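Side-chain contact in probable oxidoreductase (Pseudomonas aeruginosa, PDB 4B7C), which is probably an NADP-dependent oxidoreductase of the medium-chain dehydrogenase/reductase family, though its substrate is not established: residues B[137-142]-B[281-286]. Residues are numbered along the deposited sequence; the frame is centred on the assembly and turned at random.
Sequences AYFALL and MDYAQR
Phe139 and Tyr283 carry nearly the same first torsion, chi1 near -70° in both, which sets each CG opposite its own carbonyl carbon. With these torsions the two side chains, each directed at the other segment, slide past one another in opposite directions. The planes tilt by only 16°, yet the slide is large: the ring centroids of Phe139 and Tyr283 lie 4.8 Å apart and overlap little. One face of each ring is covered by the other residue's methylene. CB of Phe139 sits 3.7 Å from the centroid of the Tyr283 ring, almost on its normal, and CB of Tyr283 stands 3.8 Å from the centroid of the Phe139 ring, making a reciprocal pair of CH-pi contacts. The rings themselves come closest where Phe139 CD1 meets Tyr283 CD2 at 3.4 Å.

Tyr138, the preceding residue on the helix, lays CD2 over the other face of the Phe139 ring. An aromatic side chain without a polar group suits this buried slot. The outer edge of the Phe139 ring reaches Arg286, whose carbonyl O lies near the ring plane, 3.4 Å from Phe139 CZ. Arginine suits this exposed rim: its CB packs 3.8 Å from the same Phe139 CZ, while its guanidinium, steep to the ring at 78° and with Phe139 CE1 over one face, extends toward Asp143, a long and weak ionic partner outside the two segments.

Tyrosine fits the partly exposed position opposite: its ring supplies the apolar surface, while its OH hydrogen-bonds to Asp143 OD2.

The contact joins helix 132-145 to the 3-10 segment 281-286, in the connection from strand 274-277 to helix 287-299. Within the chain, that strand is outermost at one end of the six-stranded parallel sheet of order 3-2-1-4-5-6, the hallmark of the Rossmann fold that binds the nucleotide in medium-chain dehydrogenases/reductases.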
loop_
_atom_site.group_PDB
_atom_site.type_symbol
_atom_site.label_atom_id
_atom_site.label_comp_id
_atom_site.label_asym_id
_atom_site.label_seq_id
_atom_site.Cartn_x
_atom_site.Cartn_y
_atom_site.Cartn_z
ATOM N N ALA B 137 -16.403 -1.409 -9.408
ATOM C CA ALA B 137 -15.576 -2.259 -10.270
ATOM C C ALA B 137 -14.917 -1.428 -11.349
ATOM O O ALA B 137 -13.717 -1.530 -11.591
ATOM C CB ALA B 137 -16.416 -3.383 -10.904
ATOM N N TYR B 138 -15.726 -0.615 -12.010
ATOM C CA TYR B 138 -15.284 0.185 -13.145
ATOM C C TYR B 138 -14.152 1.142 -12.764
ATOM O O TYR B 138 -13.069 1.115 -13.365
ATOM C CB TYR B 138 -16.474 0.985 -13.685
ATOM C CG TYR B 138 -16.201 1.760 -14.940
ATOM C CD1 TYR B 138 -16.393 1.179 -16.194
ATOM C CD2 TYR B 138 -15.794 3.092 -14.888
ATOM C CE1 TYR B 138 -16.154 1.894 -17.350
ATOM C CE2 TYR B 138 -15.558 3.817 -16.046
ATOM C CZ TYR B 138 -15.738 3.211 -17.273
ATOM O OH TYR B 138 -15.519 3.923 -18.425
ATOM N N PHE B 139 -14.397 1.972 -11.760
ATOM C CA PHE B 139 -13.409 2.992 -11.391
ATOM C C PHE B 139 -12.211 2.413 -10.630
ATOM O O PHE B 139 -11.077 2.796 -10.885
ATOM C CB PHE B 139 -14.064 4.161 -10.649
ATOM C CG PHE B 139 -14.934 4.996 -11.537
ATOM C CD1 PHE B 139 -14.372 5.763 -12.535
ATOM C CD2 PHE B 139 -16.308 4.972 -11.409
ATOM C CE1 PHE B 139 -15.168 6.506 -13.389
ATOM C CE2 PHE B 139 -17.114 5.707 -12.265
ATOM C CZ PHE B 139 -16.545 6.474 -13.253
ATOM N N ALA B 140 -12.463 1.479 -9.733
ATOM C CA ALA B 140 -11.382 0.840 -8.967
ATOM C C ALA B 140 -10.410 0.118 -9.892
ATOM O O ALA B 140 -9.196 0.318 -9.817
ATOM C CB ALA B 140 -11.945 -0.098 -7.925
ATOM N N LEU B 141 -10.944 -0.685 -10.813
ATOM C CA LEU B 141 -10.087 -1.418 -11.747
ATOM C C LEU B 141 -9.352 -0.488 -12.682
ATOM O O LEU B 141 -8.135 -0.536 -12.785
ATOM C CB LEU B 141 -10.882 -2.442 -12.579
ATOM C CG LEU B 141 -10.025 -3.242 -13.577
ATOM C CD1 LEU B 141 -9.058 -4.146 -12.813
ATOM C CD2 LEU B 141 -10.875 -4.071 -14.540
ATOM N N LEU B 142 -10.096 0.364 -13.366
ATOM C CA LEU B 142 -9.530 1.166 -14.451
ATOM C C LEU B 142 -8.703 2.367 -13.991
ATOM O O LEU B 142 -7.666 2.676 -14.584
ATOM C CB LEU B 142 -10.632 1.631 -15.408
ATOM C CG LEU B 142 -11.437 0.510 -16.088
ATOM C CD1 LEU B 142 -12.542 1.101 -16.964
ATOM C CD2 LEU B 142 -10.526 -0.414 -16.886
ATOM N N MET B 281 -17.812 6.771 -4.356
ATOM C CA MET B 281 -18.390 8.126 -4.321
ATOM C C MET B 281 -17.404 9.229 -4.694
ATOM O O MET B 281 -17.809 10.302 -5.136
ATOM C CB MET B 281 -18.989 8.419 -2.956
ATOM C CG MET B 281 -17.921 8.943 -1.909
ATOM S SD MET B 281 -18.048 8.593 -0.083
ATOM C CE MET B 281 -19.082 9.960 0.453
ATOM N N ASP B 282 -16.111 8.955 -4.538
ATOM C CA ASP B 282 -15.078 9.908 -4.962
ATOM C C ASP B 282 -15.126 10.150 -6.473
ATOM O O ASP B 282 -14.563 11.126 -6.963
ATOM C CB ASP B 282 -13.669 9.437 -4.568
ATOM C CG ASP B 282 -13.421 9.490 -3.070
ATOM O OD1 ASP B 282 -14.247 10.060 -2.341
ATOM O OD2 ASP B 282 -12.392 8.958 -2.617
ATOM N N TYR B 283 -15.769 9.240 -7.202
ATOM C CA TYR B 283 -15.844 9.318 -8.668
ATOM C C TYR B 283 -17.199 9.830 -9.197
ATOM O O TYR B 283 -17.452 9.770 -10.397
ATOM C CB TYR B 283 -15.526 7.943 -9.279
ATOM C CG TYR B 283 -14.094 7.512 -9.095
ATOM C CD1 TYR B 283 -13.687 6.883 -7.923
ATOM C CD2 TYR B 283 -13.134 7.769 -10.063
ATOM C CE1 TYR B 283 -12.366 6.488 -7.732
ATOM C CE2 TYR B 283 -11.814 7.387 -9.872
ATOM C CZ TYR B 283 -11.444 6.748 -8.690
ATOM O OH TYR B 283 -10.142 6.333 -8.495
ATOM N N ALA B 284 -18.019 10.376 -8.305
ATOM C CA ALA B 284 -19.382 10.826 -8.634
ATOM C C ALA B 284 -19.459 11.682 -9.895
ATOM O O ALA B 284 -20.346 11.490 -10.711
ATOM C CB ALA B 284 -20.023 11.565 -7.456
ATOM N N GLN B 285 -18.516 12.597 -10.056
ATOM C CA GLN B 285 -18.504 13.491 -11.215
ATOM C C GLN B 285 -18.317 12.764 -12.546
ATOM O O GLN B 285 -18.630 13.304 -13.596
ATOM C CB GLN B 285 -17.409 14.541 -11.053
ATOM C CG GLN B 285 -17.365 15.637 -12.125
ATOM C CD GLN B 285 -16.360 16.747 -11.859
ATOM O OE1 GLN B 285 -15.960 17.005 -10.719
ATOM N NE2 GLN B 285 -15.968 17.427 -12.922
ATOM N N ARG B 286 -17.771 11.560 -12.481
ATOM C CA ARG B 286 -17.481 10.780 -13.682
ATOM C C ARG B 286 -18.499 9.665 -13.913
ATOM O O ARG B 286 -18.368 8.908 -14.860
ATOM C CB ARG B 286 -16.062 10.220 -13.611
ATOM C CG ARG B 286 -14.998 11.307 -13.738
ATOM C CD ARG B 286 -13.618 10.802 -13.350
ATOM N NE ARG B 286 -13.135 9.766 -14.270
ATOM C CZ ARG B 286 -11.962 9.131 -14.189
ATOM N NH1 ARG B 286 -11.097 9.400 -13.215
ATOM N NH2 ARG B 286 -11.645 8.213 -15.095
#